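Local coordinates for protein hypothetical sugar kinase (Cytophaga hutchinsonii, PDB 3R8E) that probably phosphorylates a sugar, as a putative sugar kinase of the ROK family with a ribonuclease H-like fold, at residues E125-G139 with L304-M318. Sequence-based numbering, arbitrary orientation.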
loop_
_atom_site.group_PDB
_atom_site.type_symbol
_atom_site.label_atom_id
_atom_site.label_comp_id
_atom_site.label_asym_id
_atom_site.label_seq_id
_atom_site.Cartn_x
_atom_site.Cartn_y
_atom_site.Cartn_z
ATOM N N GLU A 125 10.091 -12.108 -13.668
ATOM C CA GLU A 125 9.328 -11.459 -12.603
ATOM C C GLU A 125 10.215 -11.272 -11.377
ATOM O O GLU A 125 11.277 -11.885 -11.281
ATOM C CB GLU A 125 8.072 -12.313 -12.263
ATOM C CG GLU A 125 7.058 -11.724 -11.285
ATOM C CD GLU A 125 6.646 -10.300 -11.599
ATOM O OE1 GLU A 125 5.808 -10.114 -12.509
ATOM O OE2 GLU A 125 7.241 -9.369 -11.012
ATOM N N ASN A 126 9.792 -10.399 -10.442
ATOM C CA ASN A 126 10.481 -10.227 -9.170
ATOM C C ASN A 126 10.308 -11.527 -8.357
ATOM O O ASN A 126 9.223 -12.122 -8.368
ATOM C CB ASN A 126 9.934 -9.011 -8.419
ATOM C CG ASN A 126 10.352 -8.961 -6.976
ATOM O OD1 ASN A 126 9.640 -9.438 -6.095
ATOM N ND2 ASN A 126 11.551 -8.464 -6.712
ATOM N N ASP A 127 11.377 -11.975 -7.674
ATOM C CA ASP A 127 11.369 -13.242 -6.933
ATOM C C ASP A 127 10.361 -13.298 -5.770
ATOM O O ASP A 127 9.772 -14.356 -5.556
ATOM C CB ASP A 127 12.768 -13.603 -6.418
ATOM C CG ASP A 127 13.429 -12.631 -5.454
ATOM O OD1 ASP A 127 12.902 -11.511 -5.275
ATOM O OD2 ASP A 127 14.491 -12.980 -4.901
ATOM N N ALA A 128 10.157 -12.188 -5.029
ATOM C CA ALA A 128 9.195 -12.170 -3.918
ATOM C C ALA A 128 7.759 -12.278 -4.444
ATOM O O ALA A 128 6.907 -12.886 -3.790
ATOM C CB ALA A 128 9.365 -10.910 -3.086
ATOM N N LYS A 129 7.499 -11.700 -5.645
ATOM C CA LYS A 129 6.208 -11.805 -6.313
ATOM C C LYS A 129 6.024 -13.244 -6.812
ATOM O O LYS A 129 4.930 -13.794 -6.706
ATOM C CB LYS A 129 6.098 -10.793 -7.462
ATOM C CG LYS A 129 6.069 -9.363 -6.956
ATOM C CD LYS A 129 5.866 -8.363 -8.103
ATOM C CE LYS A 129 5.751 -6.941 -7.597
ATOM N NZ LYS A 129 7.015 -6.467 -6.969
ATOM N N CYS A 130 7.110 -13.856 -7.339
ATOM C CA CYS A 130 7.093 -15.261 -7.773
ATOM C C CYS A 130 6.668 -16.151 -6.625
ATOM O O CYS A 130 5.837 -17.024 -6.822
ATOM C CB CYS A 130 8.454 -15.685 -8.303
ATOM S SG CYS A 130 8.776 -15.143 -9.989
ATOM N N ALA A 131 7.230 -15.928 -5.424
ATOM C CA ALA A 131 6.906 -16.740 -4.240
ATOM C C ALA A 131 5.398 -16.693 -3.933
ATOM O O ALA A 131 4.819 -17.738 -3.656
ATOM C CB ALA A 131 7.713 -16.278 -3.040
ATOM N N ALA A 132 4.756 -15.506 -4.052
ATOM C CA ALA A 132 3.300 -15.395 -3.856
ATOM C C ALA A 132 2.567 -16.211 -4.920
ATOM O O ALA A 132 1.637 -16.946 -4.593
ATOM C CB ALA A 132 2.859 -13.944 -3.917
ATOM N N LEU A 133 3.021 -16.118 -6.196
ATOM C CA LEU A 133 2.418 -16.875 -7.296
ATOM C C LEU A 133 2.595 -18.395 -7.076
ATOM O O LEU A 133 1.688 -19.167 -7.393
ATOM C CB LEU A 133 3.016 -16.428 -8.641
ATOM C CG LEU A 133 2.292 -16.895 -9.908
ATOM C CD1 LEU A 133 0.883 -16.296 -10.014
ATOM C CD2 LEU A 133 3.093 -16.547 -11.141
ATOM N N GLY A 134 3.726 -18.794 -6.483
ATOM C CA GLY A 134 4.007 -20.191 -6.149
ATOM C C GLY A 134 3.008 -20.724 -5.138
ATOM O O GLY A 134 2.456 -21.816 -5.312
ATOM N N GLU A 135 2.744 -19.925 -4.090
ATOM C CA GLU A 135 1.776 -20.254 -3.041
ATOM C C GLU A 135 0.374 -20.313 -3.628
ATOM O O GLU A 135 -0.388 -21.209 -3.286
ATOM C CB GLU A 135 1.848 -19.231 -1.895
ATOM C CG GLU A 135 2.994 -19.479 -0.920
ATOM C CD GLU A 135 2.921 -20.721 -0.043
ATOM O OE1 GLU A 135 1.829 -21.319 0.084
ATOM O OE2 GLU A 135 3.962 -21.071 0.555
ATOM N N TYR A 136 0.059 -19.394 -4.559
ATOM C CA TYR A 136 -1.239 -19.324 -5.223
ATOM C C TYR A 136 -1.518 -20.584 -6.057
ATOM O O TYR A 136 -2.649 -21.062 -6.063
ATOM C CB TYR A 136 -1.303 -18.066 -6.113
ATOM C CG TYR A 136 -2.595 -17.928 -6.893
ATOM C CD1 TYR A 136 -3.756 -17.468 -6.280
ATOM C CD2 TYR A 136 -2.658 -18.263 -8.244
ATOM C CE1 TYR A 136 -4.944 -17.325 -6.995
ATOM C CE2 TYR A 136 -3.844 -18.142 -8.965
ATOM C CZ TYR A 136 -4.989 -17.679 -8.334
ATOM O OH TYR A 136 -6.162 -17.551 -9.040
ATOM N N TYR A 137 -0.508 -21.125 -6.750
ATOM C CA TYR A 137 -0.758 -22.303 -7.583
ATOM C C TYR A 137 -0.553 -23.628 -6.874
ATOM O O TYR A 137 -1.203 -24.610 -7.254
ATOM C CB TYR A 137 0.145 -22.289 -8.831
ATOM C CG TYR A 137 -0.242 -21.269 -9.883
ATOM C CD1 TYR A 137 -1.564 -21.136 -10.304
ATOM C CD2 TYR A 137 0.724 -20.495 -10.516
ATOM C CE1 TYR A 137 -1.923 -20.210 -11.282
ATOM C CE2 TYR A 137 0.379 -19.573 -11.504
ATOM C CZ TYR A 137 -0.947 -19.431 -11.882
ATOM O OH TYR A 137 -1.289 -18.517 -12.850
ATOM N N PHE A 138 0.376 -23.699 -5.897
ATOM C CA PHE A 138 0.742 -25.001 -5.335
ATOM C C PHE A 138 0.696 -25.139 -3.807
ATOM O O PHE A 138 0.845 -26.261 -3.313
ATOM C CB PHE A 138 2.165 -25.359 -5.807
ATOM C CG PHE A 138 2.415 -25.218 -7.293
ATOM C CD1 PHE A 138 1.896 -26.141 -8.195
ATOM C CD2 PHE A 138 3.170 -24.162 -7.791
ATOM C CE1 PHE A 138 2.145 -26.020 -9.568
ATOM C CE2 PHE A 138 3.415 -24.039 -9.163
ATOM C CZ PHE A 138 2.898 -24.965 -10.042
ATOM N N GLY A 139 0.494 -24.042 -3.085
ATOM C CA GLY A 139 0.479 -24.062 -1.625
ATOM C C GLY A 139 -0.756 -24.664 -0.978
ATOM O O GLY A 139 -1.691 -25.091 -1.665
ATOM N N LEU A 304 5.183 -23.810 1.421
ATOM C CA LEU A 304 6.129 -24.137 0.345
ATOM C C LEU A 304 7.569 -23.797 0.720
ATOM O O LEU A 304 8.501 -24.308 0.089
ATOM C CB LEU A 304 5.751 -23.447 -0.966
ATOM C CG LEU A 304 4.421 -23.867 -1.600
ATOM C CD1 LEU A 304 4.197 -23.104 -2.856
ATOM C CD2 LEU A 304 4.376 -25.373 -1.914
ATOM N N GLU A 305 7.745 -22.933 1.745
ATOM C CA GLU A 305 9.035 -22.486 2.278
ATOM C C GLU A 305 9.906 -21.891 1.152
ATOM O O GLU A 305 9.378 -21.120 0.343
ATOM C CB GLU A 305 9.746 -23.625 3.044
ATOM C CG GLU A 305 9.033 -24.011 4.332
ATOM C CD GLU A 305 9.540 -25.268 5.011
ATOM O OE1 GLU A 305 10.729 -25.299 5.404
ATOM O OE2 GLU A 305 8.733 -26.210 5.185
ATOM N N ASN A 306 11.203 -22.261 1.077
ATOM C CA ASN A 306 12.168 -21.749 0.094
ATOM C C ASN A 306 11.910 -22.214 -1.360
ATOM O O ASN A 306 12.606 -21.751 -2.264
ATOM C CB ASN A 306 13.589 -22.129 0.507
ATOM C CG ASN A 306 14.132 -21.268 1.617
ATOM O OD1 ASN A 306 13.950 -21.552 2.805
ATOM N ND2 ASN A 306 14.806 -20.188 1.253
ATOM N N ASP A 307 10.923 -23.097 -1.594
ATOM C CA ASP A 307 10.615 -23.579 -2.944
ATOM C C ASP A 307 9.607 -22.679 -3.692
ATOM O O ASP A 307 9.513 -22.768 -4.917
ATOM C CB ASP A 307 10.078 -25.014 -2.886
ATOM C CG ASP A 307 11.132 -26.066 -2.573
ATOM O OD1 ASP A 307 12.294 -25.897 -3.013
ATOM O OD2 ASP A 307 10.780 -27.086 -1.950
ATOM N N ALA A 308 8.867 -21.821 -2.965
ATOM C CA ALA A 308 7.831 -20.954 -3.534
ATOM C C ALA A 308 8.327 -20.090 -4.704
ATOM O O ALA A 308 7.611 -19.970 -5.698
ATOM C CB ALA A 308 7.228 -20.067 -2.453
ATOM N N GLY A 309 9.527 -19.510 -4.575
ATOM C CA GLY A 309 10.129 -18.655 -5.599
ATOM C C GLY A 309 10.332 -19.354 -6.929
ATOM O O GLY A 309 9.946 -18.826 -7.976
ATOM N N LEU A 310 10.915 -20.565 -6.886
ATOM C CA LEU A 310 11.170 -21.388 -8.069
ATOM C C LEU A 310 9.846 -21.872 -8.676
ATOM O O LEU A 310 9.659 -21.767 -9.890
ATOM C CB LEU A 310 12.073 -22.573 -7.702
ATOM C CG LEU A 310 12.872 -23.184 -8.857
ATOM C CD1 LEU A 310 14.258 -23.581 -8.404
ATOM C CD2 LEU A 310 12.162 -24.394 -9.435
ATOM N N LEU A 311 8.912 -22.351 -7.826
ATOM C CA LEU A 311 7.594 -22.817 -8.270
ATOM C C LEU A 311 6.822 -21.687 -8.958
ATOM O O LEU A 311 6.232 -21.912 -10.016
ATOM C CB LEU A 311 6.773 -23.397 -7.102
ATOM C CG LEU A 311 7.254 -24.738 -6.528
ATOM C CD1 LEU A 311 6.495 -25.075 -5.260
ATOM C CD2 LEU A 311 7.088 -25.871 -7.526
ATOM N N GLY A 312 6.882 -20.483 -8.383
ATOM C CA GLY A 312 6.224 -19.297 -8.925
ATOM C C GLY A 312 6.842 -18.859 -10.234
ATOM O O GLY A 312 6.121 -18.468 -11.155
ATOM N N ALA A 313 8.183 -18.948 -10.334
ATOM C CA ALA A 313 8.920 -18.609 -11.561
ATOM C C ALA A 313 8.435 -19.510 -12.703
ATOM O O ALA A 313 8.063 -19.004 -13.758
ATOM C CB ALA A 313 10.419 -18.748 -11.344
ATOM N N ALA A 314 8.324 -20.832 -12.457
ATOM C CA ALA A 314 7.779 -21.763 -13.446
ATOM C C ALA A 314 6.302 -21.431 -13.734
ATOM O O ALA A 314 5.870 -21.521 -14.882
ATOM C CB ALA A 314 7.904 -23.190 -12.946
ATOM N N GLY A 315 5.578 -20.998 -12.694
ATOM C CA GLY A 315 4.172 -20.607 -12.750
ATOM C C GLY A 315 3.870 -19.498 -13.740
ATOM O O GLY A 315 2.754 -19.431 -14.261
ATOM N N LEU A 316 4.874 -18.636 -14.029
ATOM C CA LEU A 316 4.765 -17.539 -15.007
ATOM C C LEU A 316 4.437 -18.082 -16.397
ATOM O O LEU A 316 3.609 -17.503 -17.099
ATOM C CB LEU A 316 6.067 -16.711 -15.088
ATOM C CG LEU A 316 6.579 -16.010 -13.827
ATOM C CD1 LEU A 316 8.002 -15.507 -14.034
ATOM C CD2 LEU A 316 5.664 -14.865 -13.412
ATOM N N ILE A 317 5.082 -19.208 -16.775
ATOM C CA ILE A 317 4.932 -19.886 -18.071
ATOM C C ILE A 317 3.549 -20.560 -18.171
ATOM O O ILE A 317 2.964 -20.580 -19.254
ATOM C CB ILE A 317 6.105 -20.891 -18.285
ATOM C CG1 ILE A 317 7.502 -20.198 -18.192
ATOM C CG2 ILE A 317 5.955 -21.727 -19.573
ATOM C CD1 ILE A 317 7.871 -19.144 -19.313
HETATM N N MSE A 318 3.026 -21.078 -17.041
HETATM C CA MSE A 318 1.715 -21.733 -16.936
HETATM C C MSE A 318 0.553 -20.776 -17.263
HETATM O O MSE A 318 -0.452 -21.218 -17.820
HETATM C CB MSE A 318 1.511 -22.296 -15.523
HETATM C CG MSE A 318 2.277 -23.579 -15.250
HETATM SE SE MSE A 318 2.366 -23.989 -13.336
HETATM C CE MSE A 318 0.435 -24.116 -12.921
HETATM O O HOH W 1 6.420 -19.980 0.857
#
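Gly-134 and Gly-312 let helices 127-138 and 308-318 cross nearly at right angles (82°) with their axes only 6.5 Å apart, and the CA atoms of the two glycines stand 3.7 Å from each other. A CB on Gly-134 would run into Ala-308 O, and one on Gly-312 into Cys-130 O. In place of side chains the backbones meet: Gly-312 CA points a C-H at Cys-130 O, 3.1 Å away and nearly straight at the hydrogen (166°). Beside this crossing Cys-130 fits as a knob into the hole formed by Gly-309, Gly-312, Ala-313 and Leu-316. Leu-316 spreads both methyls against Glu-125 CB, and its CD2 also meets Leu-133 CD2 at 3.8 Å.

Toward the C-terminal end of helix 127-138, Phe-138 lays its CD2 side along Leu-311 CB (CD2 to CB 3.7 Å), while its CZ edge receives Met-318 SE at 3.5 Å; Met-318 is a selenomethionine, and the bend at its chi3 sets CE over one face of the Tyr-137 ring. Leu-304 CD1 closes to 3.3 Å from Gly-134 O.

The polar exception is Glu-135, whose chain bends at chi2 (-68°) and brings OE2 to Leu-304 N, a 3.1 Å hydrogen bond on the syn side, the donor somewhat out of the carboxylate plane. A water donates to the same oxygen and to Glu-305 O. Putting an alanine here would probably leave Leu-304 N without its acceptor and the water without one of its two anchors.

Side chains of helix 308-318 rest on strands 21-25 and 30-36, and the crossing joins that helix to the one following strand 121-126 of the same sheet: small residues set the close approach, and one buried carboxylate fastens its edge.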